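PrgB (Enterococcus faecalis, PDB 6EVU) promotes cell aggregation, biofilm formation and conjugation by binding and compacting DNA, the fragment here being its adhesin domain. Local coordinates at residues F32-V37 against S150-I155; K50-T55 against G99-L104; L122-T127 against K183-D188; V132-S137 against K170-I175; F193-S198 against G278-S283. All blocks are in the same frame, centred on the assembly; numbering follows the deposited sequence.

Contact 1 of 5, residues F32-V37 against S150-I155; sequences FDQSVV and SNDPII
I154 reaches across to the 32-37 loop and carries most of the apolar contact. Its CD1 lies 3.5 Å from F32 CD2, approaching the ring obliquely, while its CG1 packs 3.8 Å from V37 CG2; the I154 and V37 side chains slide past one another in opposite directions. F32, with CG anti to the backbone N (chi1 -158°), turns its ring so that the edge meets P153 CB, 4.0 Å from F32 CE2. The polar approach between the loops makes no bond: Q34 OE1 and D152 OD2, both acceptors, stand 3.4 Å apart with amide and carboxylate planes 84° apart. Q34 NE2 rests on I154 CG2 at 3.7 Å. Within each segment an aspartate makes its own bonds. D152 OD1 takes the N-H of I154 (2.9 Å between OD1 and N) in an Asx turn that fixes the backbone presenting I154, and D33 OD1 accepts from S35 N in another. Around the contact, F32 also meets the ring of F177, and V36 packs on A119 of strand 119-121. Two loops, each shaped by its own aspartate, are thus joined by hydrophobic packing, with Q34 and D152 on the more solvent-exposed flank.

Contact 2 of 5, residues K50-T55 against G99-L104; sequences KFIKAT and GYAVLL
Two first torsions set the apolar groups of this strand pair: F51 has CG anti to its carbonyl carbon (chi1 -67°), and V102 has CG1 anti to the backbone N (chi1 177°), which leaves V102 CG2 alongside the phenyl at 4.0 Å from F51 CD2. These side chains run side by side in the same direction. I52 extends CD1 along strand 99-104 to 3.6 Å from V102 O, and its CB meets A101 CB at 3.8 Å. The backbone supplies the polar links. L103 N gives a nearly straight bond to K50 O (2.8 Å, 170° at the hydrogen), and I52 N binds A101 O at 3.0 Å from above the carbonyl plane. On the same K50-L103 pair, a water accepts from K50 N and probably donates to L103 O. I46 covers F51 and V102, whereas I52 and L103 reach N146 of strand 145-150. F51 and V102 form an antiparallel non-hydrogen-bonded pair, and short strand 50-51 is attached to one of the antiparallel sheets of the GbpC-type adhesin domain.

Contact 3 of 5, residues L122-T127 against K183-D188; sequences LGRKIT and KEVLPD
V185 and R124 meet where strand 124-137 begins, near the end of the large antiparallel sheet of this adhesin domain; strand 169-179 pairs with both 124-137 and 184-185. They bury the most surface here. V185 CG1 lies over the centre of one face of the R124 guanidinium, 4.0 Å above its plane, so a methyl covers the flat of the charged group. The arginine chain leaves with CG beside the backbone N and bends at chi3 (59°), which presents the flat of the guanidinium to V185 CG1. The other branch, V185 CG2, packs against I126 CG1 at 4.0 Å; Y121 packs on both side chains and F177 on I126. In the guanidinium plane, two waters occupy the edge and carry its polar links. One accepts from R124 NH2 and from L186 N; the other accepts from R124 NH1 and donates to D188 OD1. The arginine therefore reaches D188 through solvent: NH1 and OD1 are 4.5 Å apart, beyond a salt bridge, although the opposite charges probably still attract. D188 is also placed by its backbone N, bonded to Y121 OH. Among the more exposed residues, L122 CD1 comes to 3.2 Å from D188 OD2.

Contact 4 of 5, residues V132-S137 against K170-I175; sequences VYELQS and KTRLTI
K170 O is gripped by two backbone donors, Q136 N at 2.8 Å and S137 N at 3.0 Å, which approach from the same face of its carbonyl plane. K170 N in turn binds S137 O. Beyond this doubled grip the strands run in regular register, with paired bonds between E134 and R172 and between V132 and T174. On the face of V132, E134 and R172, the R172 chain bends at chi3 (63°) and brings NH2 to E134 OE1 in a salt bridge of 3.0 Å. The oxygen lies near the guanidinium plane, whereas the nitrogen meets it from well above the carboxylate plane. Q136 NE2 covers one guanidinium face, 3.7 Å from R172 NH1, and a water joins these two atoms. The far ends have outside partners: Q136 OE1 bonds S283 OG, and K170 NZ forms a salt bridge with D216. On the buried face, L173 CD1 sits over the Y133 ring in a CH-pi contact, 4.0 Å from the centroid, and T171 CG2 lies at the ring edge; F149 and I159 pack against the same tyrosine. Q136 and S137 opposite K170 make a classic beta bulge in the central antiparallel pairing of the adhesin domain's large sheet.

Contact 5 of 5, residues F193-S198 against G278-S283; sequences FAYALS and GRISFS
Y195 carries the largest share of this apolar contact, laying its ring across I280 and F282, which both lie on the same side of its plane. I280 CG2 sits over that face in a CH-pi contact, 4.1 Å from the centroid, while I280 CD1 approaches Y195 CD1 at 3.7 Å. The F282 ring is nearly parallel to that of Y195 (planes at 27°) but slid aside, with centroids 5.2 Å apart and little overlap; Y195 CE2 meets F282 CD1 at 3.6 Å. L197 CD2 then covers a face of F282, and F193 CD2 touches I280 CG1 at 3.8 Å. Strands 193-197 and 280-283 run at 30° to each other, their axes 9.6 Å apart, so the two segments meet through side chains, in a face-to-face packing of the three-stranded antiparallel sheet on the large one. Farther out, N221 OD1 bonds both Y195 OH and S281 N, tying the tyrosine's end to the opposing strand. F193 meets Y121 edge-to-face, and F217 packs on Y195 and L197.

Contacts 2 and 5 are mainly buried, whereas contacts 1, 3 and 4 combine buried residues with more exposed ones. Contacts 3 and 4 share strand 124-137: water-mediated links serve near its start, and direct backbone bonds run along its later part. Contact 2 also uses strand pairing, in a different sheet, and touches contact 4 where L104 O packs on L135 CD1. Contacts 1 and 5 rely on side-chain packing, between loops in one case and sheets in the other. Contact 5 adjoins contact 4 through a probable hydrogen bond of S281 OG with T174 OG1, and contact 3 through the E184-R279 salt bridge. N151 ND2 probably bonds Y100 OH, connecting contacts 1 and 2.

Contact 1 of 5, residues F32-V37 against S150-I155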
# COMPACT_ATOMS: atom_id res chain seq x y z
N PHE A 32 3.87 -15.14 0.69
CA PHE A 32 4.51 -14.08 -0.07
C PHE A 32 5.06 -13.11 0.98
O PHE A 32 4.47 -12.10 1.34
CB PHE A 32 3.56 -13.42 -1.06
CG PHE A 32 4.30 -12.73 -2.18
CD1 PHE A 32 4.57 -13.41 -3.33
CD2 PHE A 32 4.80 -11.46 -2.05
CE1 PHE A 32 5.30 -12.79 -4.35
CE2 PHE A 32 5.52 -10.84 -3.08
CZ PHE A 32 5.76 -11.52 -4.20
N ASP A 33 6.25 -13.41 1.46
CA ASP A 33 6.83 -12.73 2.62
C ASP A 33 8.35 -12.76 2.46
O ASP A 33 8.86 -13.15 1.42
CB ASP A 33 6.32 -13.37 3.91
CG ASP A 33 6.69 -14.84 4.01
OD1 ASP A 33 7.67 -15.29 3.41
OD2 ASP A 33 5.96 -15.55 4.73
N GLN A 34 9.10 -12.38 3.52
CA GLN A 34 10.55 -12.29 3.34
C GLN A 34 11.17 -13.64 2.93
O GLN A 34 12.23 -13.67 2.28
CB GLN A 34 11.23 -11.82 4.64
CG GLN A 34 12.51 -10.99 4.47
CD GLN A 34 12.40 -9.84 3.45
OE1 GLN A 34 13.05 -9.84 2.40
NE2 GLN A 34 11.54 -8.86 3.75
N SER A 35 10.56 -14.75 3.33
CA SER A 35 11.10 -16.06 2.99
C SER A 35 11.15 -16.36 1.50
O SER A 35 11.77 -17.36 1.10
CB SER A 35 10.29 -17.14 3.74
OG SER A 35 9.02 -17.34 3.17
N VAL A 36 10.46 -15.58 0.66
CA VAL A 36 10.35 -15.90 -0.76
C VAL A 36 11.37 -15.15 -1.61
O VAL A 36 11.49 -15.41 -2.81
CB VAL A 36 8.91 -15.64 -1.26
CG1 VAL A 36 7.81 -16.14 -0.27
CG2 VAL A 36 8.70 -14.16 -1.63
N VAL A 37 12.15 -14.27 -1.00
CA VAL A 37 13.16 -13.49 -1.70
C VAL A 37 14.44 -14.32 -1.78
O VAL A 37 14.85 -14.94 -0.79
CB VAL A 37 13.37 -12.15 -0.99
CG1 VAL A 37 14.38 -11.24 -1.73
CG2 VAL A 37 12.01 -11.44 -0.79
N SER A 150 10.63 -1.12 -5.65
CA SER A 150 11.80 -1.78 -5.07
C SER A 150 12.11 -3.11 -5.74
O SER A 150 11.21 -3.87 -6.10
CB SER A 150 11.56 -1.98 -3.57
OG SER A 150 12.58 -2.83 -3.02
N ASN A 151 13.40 -3.42 -5.88
CA ASN A 151 13.78 -4.75 -6.35
C ASN A 151 13.39 -5.85 -5.35
O ASN A 151 13.45 -7.02 -5.71
CB ASN A 151 15.32 -4.78 -6.64
CG ASN A 151 15.64 -4.37 -8.10
OD1 ASN A 151 15.06 -4.89 -9.06
ND2 ASN A 151 16.57 -3.44 -8.26
N ASP A 152 13.06 -5.48 -4.09
CA ASP A 152 12.50 -6.40 -3.11
C ASP A 152 10.97 -6.33 -3.21
O ASP A 152 10.39 -5.29 -2.85
CB ASP A 152 12.99 -6.00 -1.71
CG ASP A 152 12.60 -6.98 -0.61
OD1 ASP A 152 11.61 -7.71 -0.77
OD2 ASP A 152 13.27 -7.02 0.46
N PRO A 153 10.29 -7.38 -3.68
CA PRO A 153 8.82 -7.31 -3.81
C PRO A 153 8.09 -7.17 -2.48
O PRO A 153 6.89 -6.82 -2.47
CB PRO A 153 8.49 -8.62 -4.51
CG PRO A 153 9.51 -9.61 -3.89
CD PRO A 153 10.81 -8.76 -3.91
N ILE A 154 8.77 -7.46 -1.38
CA ILE A 154 8.20 -7.34 -0.04
C ILE A 154 8.35 -5.93 0.52
O ILE A 154 7.66 -5.58 1.48
CB ILE A 154 8.86 -8.37 0.90
CG1 ILE A 154 8.78 -9.76 0.26
CG2 ILE A 154 8.23 -8.35 2.26
CD1 ILE A 154 7.35 -10.22 -0.03
N ILE A 155 9.24 -5.12 -0.06
CA ILE A 155 9.24 -3.68 0.19
C ILE A 155 8.27 -2.97 -0.75
O ILE A 155 7.53 -2.05 -0.35
CB ILE A 155 10.68 -3.17 0.03
CG1 ILE A 155 11.58 -3.72 1.15
CG2 ILE A 155 10.76 -1.62 -0.04
CD1 ILE A 155 13.05 -3.38 0.98

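Contact 2 of 5, residues K50-T55 against G99-L104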
# COMPACT_ATOMS: atom_id res chain seq x y z
N LYS A 50 6.38 6.12 -18.07
CA LYS A 50 7.58 6.91 -18.33
C LYS A 50 8.53 6.80 -17.13
O LYS A 50 8.07 6.69 -15.99
CB LYS A 50 7.25 8.39 -18.55
CG LYS A 50 6.44 8.72 -19.79
CD LYS A 50 6.23 10.27 -19.85
CE LYS A 50 5.72 10.73 -21.20
NZ LYS A 50 4.31 10.32 -21.41
N PHE A 51 9.84 6.74 -17.40
CA PHE A 51 10.83 6.63 -16.33
C PHE A 51 11.28 8.01 -15.88
O PHE A 51 11.37 8.94 -16.69
CB PHE A 51 12.07 5.83 -16.76
CG PHE A 51 11.76 4.39 -17.03
CD1 PHE A 51 11.54 3.96 -18.33
CD2 PHE A 51 11.64 3.47 -15.98
CE1 PHE A 51 11.23 2.64 -18.59
CE2 PHE A 51 11.34 2.13 -16.23
CZ PHE A 51 11.12 1.72 -17.52
N ILE A 52 11.53 8.16 -14.57
CA ILE A 52 12.10 9.37 -13.99
C ILE A 52 13.58 9.13 -13.77
O ILE A 52 13.97 8.18 -13.08
CB ILE A 52 11.42 9.75 -12.68
CG1 ILE A 52 9.93 9.96 -12.96
CG2 ILE A 52 12.09 10.99 -12.06
CD1 ILE A 52 9.05 10.00 -11.64
N LYS A 53 14.41 9.95 -14.37
CA LYS A 53 15.85 9.88 -14.09
C LYS A 53 16.12 10.07 -12.60
O LYS A 53 15.60 11.00 -11.98
CB LYS A 53 16.63 10.96 -14.87
CG LYS A 53 16.38 11.05 -16.32
CD LYS A 53 17.08 12.30 -16.85
CE LYS A 53 18.10 11.93 -17.88
NZ LYS A 53 18.47 13.17 -18.63
N ALA A 54 16.96 9.18 -12.05
CA ALA A 54 17.40 9.30 -10.67
C ALA A 54 17.93 10.69 -10.36
O ALA A 54 17.65 11.23 -9.28
CB ALA A 54 18.48 8.24 -10.37
N THR A 55 18.66 11.31 -11.31
CA THR A 55 19.20 12.63 -11.03
C THR A 55 18.10 13.69 -10.92
O THR A 55 18.29 14.69 -10.23
CB THR A 55 20.24 13.03 -12.08
OG1 THR A 55 19.67 13.00 -13.39
CG2 THR A 55 21.35 12.01 -12.05
N GLY A 99 15.97 0.34 -6.43
CA GLY A 99 14.68 0.32 -7.11
C GLY A 99 14.70 1.29 -8.29
O GLY A 99 15.77 1.73 -8.70
N TYR A 100 13.51 1.58 -8.84
CA TYR A 100 13.40 2.37 -10.07
C TYR A 100 12.32 3.42 -9.95
O TYR A 100 11.21 3.11 -9.50
CB TYR A 100 13.07 1.48 -11.29
CG TYR A 100 14.07 0.37 -11.39
CD1 TYR A 100 15.23 0.54 -12.08
CD2 TYR A 100 13.85 -0.82 -10.72
CE1 TYR A 100 16.21 -0.48 -12.13
CE2 TYR A 100 14.80 -1.86 -10.75
CZ TYR A 100 15.95 -1.68 -11.45
OH TYR A 100 16.89 -2.72 -11.44
N ALA A 101 12.61 4.66 -10.41
CA ALA A 101 11.65 5.77 -10.33
C ALA A 101 10.82 5.83 -11.61
O ALA A 101 11.36 5.82 -12.72
CB ALA A 101 12.37 7.11 -10.11
N VAL A 102 9.50 5.93 -11.47
CA VAL A 102 8.59 5.82 -12.61
C VAL A 102 7.46 6.83 -12.43
O VAL A 102 7.01 7.07 -11.30
CB VAL A 102 8.01 4.39 -12.73
CG1 VAL A 102 6.99 4.28 -13.88
CG2 VAL A 102 9.14 3.37 -12.88
N LEU A 103 6.99 7.44 -13.54
CA LEU A 103 5.85 8.36 -13.41
C LEU A 103 4.57 7.56 -13.64
O LEU A 103 4.46 6.86 -14.66
CB LEU A 103 5.92 9.49 -14.46
CG LEU A 103 4.83 10.56 -14.25
CD1 LEU A 103 5.24 11.54 -13.18
CD2 LEU A 103 4.71 11.40 -15.55
N LEU A 104 3.59 7.67 -12.72
CA LEU A 104 2.27 7.06 -12.93
C LEU A 104 1.30 8.11 -13.43
O LEU A 104 1.22 9.22 -12.88
CB LEU A 104 1.68 6.43 -11.66
CG LEU A 104 2.58 5.37 -10.98
CD1 LEU A 104 1.81 4.91 -9.73
CD2 LEU A 104 2.78 4.25 -11.93
O HOH W 1 3.80 7.20 -17.46

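Contact 3 of 5, residues L122-T127 against K183-D188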
# COMPACT_ATOMS: atom_id res chain seq x y z
N LEU A 122 -0.07 -23.44 -1.39
CA LEU A 122 -0.31 -24.84 -1.14
C LEU A 122 0.80 -25.70 -1.75
O LEU A 122 0.54 -26.67 -2.48
CB LEU A 122 -1.68 -25.27 -1.67
CG LEU A 122 -2.95 -24.51 -1.27
CD1 LEU A 122 -4.14 -24.95 -2.09
CD2 LEU A 122 -3.22 -24.76 0.18
N GLY A 123 2.05 -25.33 -1.50
CA GLY A 123 3.17 -26.09 -2.03
C GLY A 123 3.47 -25.94 -3.52
O GLY A 123 4.44 -26.55 -3.99
N ARG A 124 2.68 -25.18 -4.29
CA ARG A 124 3.02 -24.86 -5.68
C ARG A 124 3.96 -23.67 -5.68
O ARG A 124 3.64 -22.65 -5.07
CB ARG A 124 1.79 -24.53 -6.52
CG ARG A 124 0.82 -25.69 -6.52
CD ARG A 124 -0.60 -25.19 -6.80
NE ARG A 124 -0.70 -24.51 -8.09
CZ ARG A 124 -1.83 -23.99 -8.55
NH1 ARG A 124 -2.93 -24.09 -7.81
NH2 ARG A 124 -1.87 -23.36 -9.72
N LYS A 125 5.14 -23.82 -6.29
CA LYS A 125 6.14 -22.76 -6.26
C LYS A 125 5.77 -21.62 -7.18
O LYS A 125 5.43 -21.84 -8.34
CB LYS A 125 7.50 -23.35 -6.67
CG LYS A 125 8.61 -22.29 -6.69
CD LYS A 125 9.95 -23.00 -6.38
CE LYS A 125 11.16 -22.29 -6.99
NZ LYS A 125 12.46 -22.71 -6.40
N ILE A 126 5.83 -20.40 -6.64
CA ILE A 126 5.61 -19.16 -7.39
C ILE A 126 6.97 -18.53 -7.61
O ILE A 126 7.63 -18.10 -6.66
CB ILE A 126 4.67 -18.22 -6.65
CG1 ILE A 126 3.27 -18.84 -6.65
CG2 ILE A 126 4.72 -16.75 -7.28
CD1 ILE A 126 2.33 -18.27 -5.65
N THR A 127 7.39 -18.45 -8.87
CA THR A 127 8.72 -17.96 -9.20
C THR A 127 8.73 -16.57 -9.79
O THR A 127 9.81 -15.97 -9.90
CB THR A 127 9.38 -18.91 -10.20
OG1 THR A 127 8.55 -19.01 -11.36
CG2 THR A 127 9.50 -20.30 -9.66
N LYS A 183 2.38 -20.45 -15.61
CA LYS A 183 0.93 -20.40 -15.47
C LYS A 183 0.55 -19.59 -14.25
O LYS A 183 1.09 -19.78 -13.15
CB LYS A 183 0.39 -21.81 -15.33
CG LYS A 183 -1.10 -21.88 -15.06
CD LYS A 183 -1.88 -21.11 -16.17
CE LYS A 183 -3.41 -21.35 -16.08
NZ LYS A 183 -4.12 -20.80 -17.30
N GLU A 184 -0.44 -18.72 -14.41
CA GLU A 184 -0.91 -17.94 -13.27
C GLU A 184 -1.43 -18.89 -12.17
O GLU A 184 -2.03 -19.92 -12.45
CB GLU A 184 -2.02 -16.97 -13.70
CG GLU A 184 -2.32 -16.00 -12.53
CD GLU A 184 -3.38 -14.92 -12.86
OE1 GLU A 184 -3.94 -14.95 -13.97
OE2 GLU A 184 -3.65 -14.12 -11.93
N VAL A 185 -1.16 -18.52 -10.92
CA VAL A 185 -1.62 -19.27 -9.75
C VAL A 185 -2.79 -18.48 -9.17
O VAL A 185 -2.62 -17.33 -8.74
CB VAL A 185 -0.48 -19.44 -8.73
CG1 VAL A 185 -0.98 -20.13 -7.46
CG2 VAL A 185 0.68 -20.20 -9.35
N LEU A 186 -3.97 -19.13 -9.09
CA LEU A 186 -5.20 -18.62 -8.51
C LEU A 186 -5.68 -19.55 -7.38
O LEU A 186 -5.31 -20.75 -7.36
CB LEU A 186 -6.28 -18.47 -9.59
CG LEU A 186 -5.82 -17.37 -10.55
CD1 LEU A 186 -6.64 -17.42 -11.83
CD2 LEU A 186 -5.84 -15.96 -9.89
N PRO A 187 -6.44 -19.04 -6.40
CA PRO A 187 -6.76 -19.88 -5.24
C PRO A 187 -7.80 -20.95 -5.52
O PRO A 187 -8.71 -20.78 -6.35
CB PRO A 187 -7.27 -18.87 -4.20
CG PRO A 187 -7.60 -17.63 -4.92
CD PRO A 187 -6.70 -17.60 -6.14
N ASP A 188 -7.65 -22.08 -4.82
CA ASP A 188 -8.69 -23.09 -4.77
C ASP A 188 -9.89 -22.57 -4.00
O ASP A 188 -9.75 -21.72 -3.12
CB ASP A 188 -8.22 -24.36 -4.04
CG ASP A 188 -7.15 -25.11 -4.79
OD1 ASP A 188 -7.02 -24.95 -6.02
OD2 ASP A 188 -6.45 -25.88 -4.12
O HOH W 2 -4.29 -21.82 -10.43
O HOH W 3 -5.42 -23.21 -7.84

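Contact 4 of 5, residues V132-S137 against K170-I175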
# COMPACT_ATOMS: atom_id res chain seq x y z
N VAL A 132 0.73 -4.72 -11.12
CA VAL A 132 0.23 -3.68 -12.02
C VAL A 132 -0.34 -2.55 -11.21
O VAL A 132 -1.29 -2.72 -10.43
CB VAL A 132 -0.83 -4.23 -12.98
CG1 VAL A 132 -1.36 -3.10 -13.88
CG2 VAL A 132 -0.21 -5.42 -13.75
N TYR A 133 0.27 -1.37 -11.37
CA TYR A 133 -0.09 -0.14 -10.67
C TYR A 133 -0.81 0.80 -11.63
O TYR A 133 -0.32 1.03 -12.72
CB TYR A 133 1.17 0.56 -10.18
CG TYR A 133 1.93 -0.26 -9.18
CD1 TYR A 133 2.92 -1.18 -9.57
CD2 TYR A 133 1.70 -0.04 -7.80
CE1 TYR A 133 3.66 -1.89 -8.58
CE2 TYR A 133 2.42 -0.77 -6.86
CZ TYR A 133 3.37 -1.66 -7.27
OH TYR A 133 4.13 -2.40 -6.40
N GLU A 134 -1.95 1.34 -11.19
CA GLU A 134 -2.66 2.29 -12.01
C GLU A 134 -3.08 3.45 -11.14
O GLU A 134 -3.83 3.26 -10.18
CB GLU A 134 -3.87 1.64 -12.71
CG GLU A 134 -4.44 2.60 -13.70
CD GLU A 134 -5.47 1.98 -14.62
OE1 GLU A 134 -5.64 0.72 -14.68
OE2 GLU A 134 -6.13 2.81 -15.33
N LEU A 135 -2.64 4.65 -11.51
CA LEU A 135 -3.13 5.86 -10.86
C LEU A 135 -4.66 5.93 -10.90
O LEU A 135 -5.29 5.72 -11.96
CB LEU A 135 -2.52 7.11 -11.51
CG LEU A 135 -2.85 8.51 -10.94
CD1 LEU A 135 -1.69 9.44 -11.32
CD2 LEU A 135 -4.19 9.13 -11.53
N GLN A 136 -5.24 6.27 -9.74
CA GLN A 136 -6.65 6.60 -9.62
C GLN A 136 -6.95 8.01 -9.12
O GLN A 136 -7.95 8.61 -9.55
CB GLN A 136 -7.32 5.57 -8.71
CG GLN A 136 -7.33 4.21 -9.42
CD GLN A 136 -8.15 3.22 -8.65
OE1 GLN A 136 -7.90 3.02 -7.48
NE2 GLN A 136 -9.13 2.60 -9.31
N SER A 137 -6.12 8.58 -8.24
CA SER A 137 -6.34 9.93 -7.76
C SER A 137 -4.97 10.55 -7.45
O SER A 137 -4.06 9.87 -6.97
CB SER A 137 -7.23 9.97 -6.50
OG SER A 137 -7.58 11.30 -6.12
N LYS A 170 -4.39 8.03 -4.68
CA LYS A 170 -4.95 6.67 -4.74
C LYS A 170 -4.41 5.90 -5.94
O LYS A 170 -4.34 6.45 -7.05
CB LYS A 170 -6.49 6.69 -4.74
CG LYS A 170 -7.06 5.26 -4.50
CD LYS A 170 -8.55 5.26 -4.28
CE LYS A 170 -9.33 5.35 -5.58
NZ LYS A 170 -10.85 5.28 -5.33
N THR A 171 -4.02 4.64 -5.72
CA THR A 171 -3.40 3.77 -6.70
C THR A 171 -4.08 2.41 -6.63
O THR A 171 -4.23 1.85 -5.53
CB THR A 171 -1.89 3.58 -6.43
OG1 THR A 171 -1.25 4.89 -6.35
CG2 THR A 171 -1.25 2.77 -7.53
N ARG A 172 -4.44 1.87 -7.79
CA ARG A 172 -4.93 0.49 -7.88
C ARG A 172 -3.74 -0.44 -8.08
O ARG A 172 -2.81 -0.16 -8.85
CB ARG A 172 -5.93 0.31 -9.05
CG ARG A 172 -6.49 -1.15 -9.07
CD ARG A 172 -7.82 -1.17 -9.79
NE ARG A 172 -7.61 -0.78 -11.16
CZ ARG A 172 -8.56 -0.35 -11.99
NH1 ARG A 172 -9.83 -0.24 -11.59
NH2 ARG A 172 -8.21 -0.02 -13.23
N LEU A 173 -3.74 -1.55 -7.32
CA LEU A 173 -2.72 -2.59 -7.45
C LEU A 173 -3.40 -3.91 -7.75
O LEU A 173 -4.29 -4.35 -6.98
CB LEU A 173 -1.85 -2.71 -6.16
CG LEU A 173 -0.88 -3.89 -6.08
CD1 LEU A 173 0.13 -3.87 -7.26
CD2 LEU A 173 -0.11 -3.75 -4.80
N THR A 174 -3.03 -4.53 -8.87
CA THR A 174 -3.51 -5.88 -9.23
C THR A 174 -2.31 -6.76 -9.42
O THR A 174 -1.36 -6.38 -10.11
CB THR A 174 -4.31 -5.82 -10.53
OG1 THR A 174 -5.38 -4.85 -10.42
CG2 THR A 174 -4.84 -7.22 -10.87
N ILE A 175 -2.31 -7.95 -8.77
CA ILE A 175 -1.12 -8.80 -8.69
C ILE A 175 -1.41 -10.14 -9.35
O ILE A 175 -2.46 -10.74 -9.11
CB ILE A 175 -0.69 -9.02 -7.22
CG1 ILE A 175 -0.25 -7.68 -6.61
CG2 ILE A 175 0.47 -10.09 -7.10
CD1 ILE A 175 -0.24 -7.65 -5.06
O HOH W 4 -4.05 -2.58 -11.23
O HOH W 5 -5.25 -1.44 -13.22
O HOH W 6 -10.74 -0.03 -8.98

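Contact 5 of 5, residues F193-S198 against G278-S283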
# COMPACT_ATOMS: atom_id res chain seq x y z
N PHE A 193 -6.65 -16.65 -1.02
CA PHE A 193 -5.46 -15.86 -0.73
C PHE A 193 -5.74 -14.93 0.43
O PHE A 193 -6.82 -14.33 0.51
CB PHE A 193 -5.07 -14.98 -1.92
CG PHE A 193 -4.50 -15.71 -3.08
CD1 PHE A 193 -4.02 -17.01 -2.98
CD2 PHE A 193 -4.46 -15.08 -4.31
CE1 PHE A 193 -3.45 -17.63 -4.11
CE2 PHE A 193 -3.89 -15.71 -5.41
CZ PHE A 193 -3.42 -16.95 -5.34
N ALA A 194 -4.77 -14.78 1.31
CA ALA A 194 -4.85 -13.78 2.36
C ALA A 194 -3.62 -12.88 2.30
O ALA A 194 -2.48 -13.37 2.21
CB ALA A 194 -5.00 -14.43 3.75
N TYR A 195 -3.84 -11.59 2.40
CA TYR A 195 -2.74 -10.64 2.34
C TYR A 195 -2.94 -9.56 3.38
O TYR A 195 -4.06 -9.30 3.82
CB TYR A 195 -2.60 -9.99 0.96
CG TYR A 195 -3.87 -9.43 0.30
CD1 TYR A 195 -4.77 -10.24 -0.38
CD2 TYR A 195 -4.11 -8.07 0.35
CE1 TYR A 195 -5.94 -9.66 -1.00
CE2 TYR A 195 -5.21 -7.48 -0.27
CZ TYR A 195 -6.12 -8.28 -0.94
OH TYR A 195 -7.18 -7.69 -1.55
N ALA A 196 -1.82 -8.97 3.81
CA ALA A 196 -1.85 -7.99 4.87
C ALA A 196 -2.15 -6.60 4.32
O ALA A 196 -1.73 -6.23 3.22
CB ALA A 196 -0.50 -7.95 5.58
N LEU A 197 -2.84 -5.80 5.11
CA LEU A 197 -3.01 -4.39 4.82
C LEU A 197 -2.52 -3.78 6.12
O LEU A 197 -3.22 -3.83 7.14
CB LEU A 197 -4.45 -4.01 4.50
CG LEU A 197 -4.95 -4.91 3.36
CD1 LEU A 197 -6.44 -4.97 3.34
CD2 LEU A 197 -4.37 -4.41 2.07
N SER A 198 -1.29 -3.29 6.12
CA SER A 198 -0.60 -2.91 7.34
C SER A 198 -0.18 -1.45 7.32
O SER A 198 -0.29 -0.76 6.30
CB SER A 198 0.64 -3.79 7.56
OG SER A 198 0.21 -5.11 7.85
N GLY A 278 -9.83 -15.12 -5.77
CA GLY A 278 -9.53 -14.85 -7.16
C GLY A 278 -8.25 -14.03 -7.19
O GLY A 278 -7.55 -13.95 -6.18
N ARG A 279 -7.94 -13.42 -8.34
CA ARG A 279 -6.80 -12.52 -8.47
C ARG A 279 -6.89 -11.37 -7.47
O ARG A 279 -7.95 -10.74 -7.31
CB ARG A 279 -6.77 -11.97 -9.92
CG ARG A 279 -5.44 -11.21 -10.26
CD ARG A 279 -5.42 -10.78 -11.74
NE ARG A 279 -5.41 -11.92 -12.66
CZ ARG A 279 -6.18 -12.06 -13.72
NH1 ARG A 279 -7.10 -11.14 -14.04
NH2 ARG A 279 -6.03 -13.14 -14.47
N ILE A 280 -5.78 -11.11 -6.79
CA ILE A 280 -5.68 -10.00 -5.84
C ILE A 280 -5.78 -8.67 -6.56
O ILE A 280 -5.04 -8.40 -7.51
CB ILE A 280 -4.34 -10.06 -5.09
CG1 ILE A 280 -4.35 -11.29 -4.16
CG2 ILE A 280 -4.09 -8.76 -4.31
CD1 ILE A 280 -3.02 -11.45 -3.42
N SER A 281 -6.63 -7.79 -6.05
CA SER A 281 -6.72 -6.45 -6.65
C SER A 281 -7.43 -5.53 -5.67
O SER A 281 -8.46 -5.91 -5.12
CB SER A 281 -7.50 -6.50 -7.95
OG SER A 281 -7.47 -5.22 -8.60
N PHE A 282 -6.87 -4.36 -5.42
CA PHE A 282 -7.45 -3.45 -4.42
C PHE A 282 -6.77 -2.10 -4.64
O PHE A 282 -5.83 -1.99 -5.44
CB PHE A 282 -7.23 -3.95 -2.99
CG PHE A 282 -5.77 -4.06 -2.63
CD1 PHE A 282 -5.02 -5.16 -3.00
CD2 PHE A 282 -5.15 -3.01 -1.93
CE1 PHE A 282 -3.66 -5.23 -2.72
CE2 PHE A 282 -3.79 -3.05 -1.62
CZ PHE A 282 -3.03 -4.17 -2.03
N SER A 283 -7.26 -1.06 -3.94
CA SER A 283 -6.56 0.24 -4.01
C SER A 283 -6.01 0.69 -2.67
O SER A 283 -6.52 0.33 -1.59
CB SER A 283 -7.49 1.33 -4.58
OG SER A 283 -7.82 0.97 -5.89